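Local coordinates for protein putative beta-glucosidase (PDB 5WAB) that probably hydrolyses terminal beta-linked glucose from glycosides as a family 3 glycoside hydrolase, and may also act on an arabinopyranosyl linkage of ginsenosides, at residues A[198-203]-A[233-238]. Residues are numbered along the deposited sequence; the frame is centred on the assembly and turned at random.
Sequences CSYNRI and WGADHD
Tyr200 reaches from the loop after strand 195-198 to the backbone of Trp233, brushing Ala235 on its way. Rotation about CA-CB sets CG beside the backbone N, anti to the carbonyl carbon (chi1 -77°), which brings the end of the ring up to 233-238. CD1 makes the apolar contact, 3.6 Å from Ala235 CB, and the methyl group approaches the ring obliquely. Further out, CE1 lies 3.0 Å from Trp233 O, with Gly234 C also at the ring edge. CZ is 3.1 Å from the same Trp233 O. The hydroxyl donates to this carbonyl oxygen, which lies in the ring plane; the modelled OH to O separation of 2.3 Å is too short to be taken literally. Cys198 SG adds a looser contact to Ala235 CB at 4.4 Å. A water bridges Tyr200 O and His237 NE2. Trp233 NE1 is held by Ala26 O, and a glycerol lies near its side chain. Tyr200 also touches Asp232, the aspartate of a Ser-Asp-Trp sequence that, as in other family 3 enzymes, probably supplies the nucleophile. The contact thus joins the loops after neighbouring parallel strands 195-198 and 228-230, at the C-terminal rim of the TIM-barrel-like domain, where family 3 enzymes place the active site.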
# COMPACT_ATOMS: atom_id res chain seq x y z
N CYS A 198 -5.82 -0.58 -15.27
CA CYS A 198 -4.53 -1.07 -15.74
C CYS A 198 -3.50 0.05 -15.71
O CYS A 198 -3.84 1.24 -15.65
CB CYS A 198 -4.65 -1.64 -17.16
SG CYS A 198 -4.57 -0.38 -18.45
N SER A 199 -2.23 -0.33 -15.75
CA SER A 199 -1.13 0.61 -15.67
C SER A 199 -0.76 1.15 -17.05
O SER A 199 -1.11 0.58 -18.08
CB SER A 199 0.09 -0.04 -15.01
OG SER A 199 0.51 -1.17 -15.76
N TYR A 200 -0.01 2.26 -17.05
CA TYR A 200 0.48 2.84 -18.30
C TYR A 200 1.58 2.00 -18.93
O TYR A 200 1.72 2.01 -20.16
CB TYR A 200 1.03 4.24 -18.06
CG TYR A 200 0.02 5.35 -17.89
CD1 TYR A 200 -0.75 5.79 -18.96
CD2 TYR A 200 -0.13 5.99 -16.67
CE1 TYR A 200 -1.66 6.82 -18.80
CE2 TYR A 200 -1.03 7.02 -16.50
CZ TYR A 200 -1.80 7.43 -17.57
OH TYR A 200 -2.70 8.46 -17.41
N ASN A 201 2.39 1.32 -18.12
CA ASN A 201 3.65 0.80 -18.61
C ASN A 201 3.44 -0.50 -19.38
O ASN A 201 2.36 -1.10 -19.37
CB ASN A 201 4.62 0.56 -17.46
CG ASN A 201 4.07 -0.40 -16.42
OD1 ASN A 201 3.27 -0.02 -15.57
ND2 ASN A 201 4.49 -1.66 -16.51
N ARG A 202 4.51 -0.93 -20.03
CA ARG A 202 4.57 -2.24 -20.65
C ARG A 202 5.19 -3.24 -19.69
O ARG A 202 5.99 -2.88 -18.82
CB ARG A 202 5.40 -2.20 -21.94
CG ARG A 202 4.83 -1.36 -23.07
CD ARG A 202 5.78 -1.36 -24.27
NE ARG A 202 7.03 -0.68 -23.96
CZ ARG A 202 8.18 -0.86 -24.61
NH1 ARG A 202 8.25 -1.70 -25.63
NH2 ARG A 202 9.26 -0.19 -24.24
N ILE A 203 4.80 -4.51 -19.83
CA ILE A 203 5.41 -5.61 -19.11
C ILE A 203 5.93 -6.59 -20.15
O ILE A 203 5.15 -7.24 -20.85
CB ILE A 203 4.44 -6.30 -18.15
CG1 ILE A 203 3.95 -5.31 -17.09
CG2 ILE A 203 5.10 -7.53 -17.52
CD1 ILE A 203 2.88 -5.86 -16.18
N TRP A 233 -5.60 7.08 -17.65
CA TRP A 233 -5.99 8.15 -18.56
C TRP A 233 -4.95 8.31 -19.65
O TRP A 233 -3.85 8.83 -19.41
CB TRP A 233 -6.22 9.44 -17.78
CG TRP A 233 -7.62 9.61 -17.25
CD1 TRP A 233 -8.44 10.69 -17.42
CD2 TRP A 233 -8.39 8.66 -16.49
NE1 TRP A 233 -9.64 10.48 -16.81
CE2 TRP A 233 -9.64 9.24 -16.23
CE3 TRP A 233 -8.13 7.38 -15.99
CZ2 TRP A 233 -10.63 8.60 -15.50
CZ3 TRP A 233 -9.12 6.73 -15.27
CH2 TRP A 233 -10.35 7.35 -15.03
N GLY A 234 -5.29 7.85 -20.85
CA GLY A 234 -4.39 7.85 -21.98
C GLY A 234 -3.69 6.53 -22.22
O GLY A 234 -2.93 6.43 -23.19
N ALA A 235 -3.92 5.52 -21.37
CA ALA A 235 -3.20 4.25 -21.48
C ALA A 235 -3.71 3.37 -22.62
O ALA A 235 -3.02 2.42 -22.99
CB ALA A 235 -3.29 3.48 -20.16
N ASP A 236 -4.89 3.65 -23.16
CA ASP A 236 -5.45 2.88 -24.27
C ASP A 236 -4.91 3.48 -25.57
O ASP A 236 -5.29 4.58 -25.96
CB ASP A 236 -6.97 2.92 -24.22
CG ASP A 236 -7.61 1.94 -25.20
OD1 ASP A 236 -6.95 1.52 -26.18
OD2 ASP A 236 -8.80 1.60 -24.99
N HIS A 237 -4.01 2.75 -26.22
CA HIS A 237 -3.38 3.23 -27.45
C HIS A 237 -3.99 2.65 -28.71
O HIS A 237 -3.95 3.30 -29.76
CB HIS A 237 -1.88 2.90 -27.42
CG HIS A 237 -1.14 3.57 -26.32
ND1 HIS A 237 -1.64 4.66 -25.64
CD2 HIS A 237 0.06 3.29 -25.74
CE1 HIS A 237 -0.78 5.03 -24.71
NE2 HIS A 237 0.25 4.22 -24.75
N ASP A 238 -4.54 1.44 -28.64
CA ASP A 238 -5.18 0.76 -29.76
C ASP A 238 -6.56 0.31 -29.30
O ASP A 238 -6.67 -0.65 -28.53
CB ASP A 238 -4.34 -0.43 -30.23
CG ASP A 238 -4.71 -0.91 -31.62
OD1 ASP A 238 -5.89 -0.77 -32.01
OD2 ASP A 238 -3.81 -1.42 -32.31
O HOH W 1 1.13 4.53 -22.12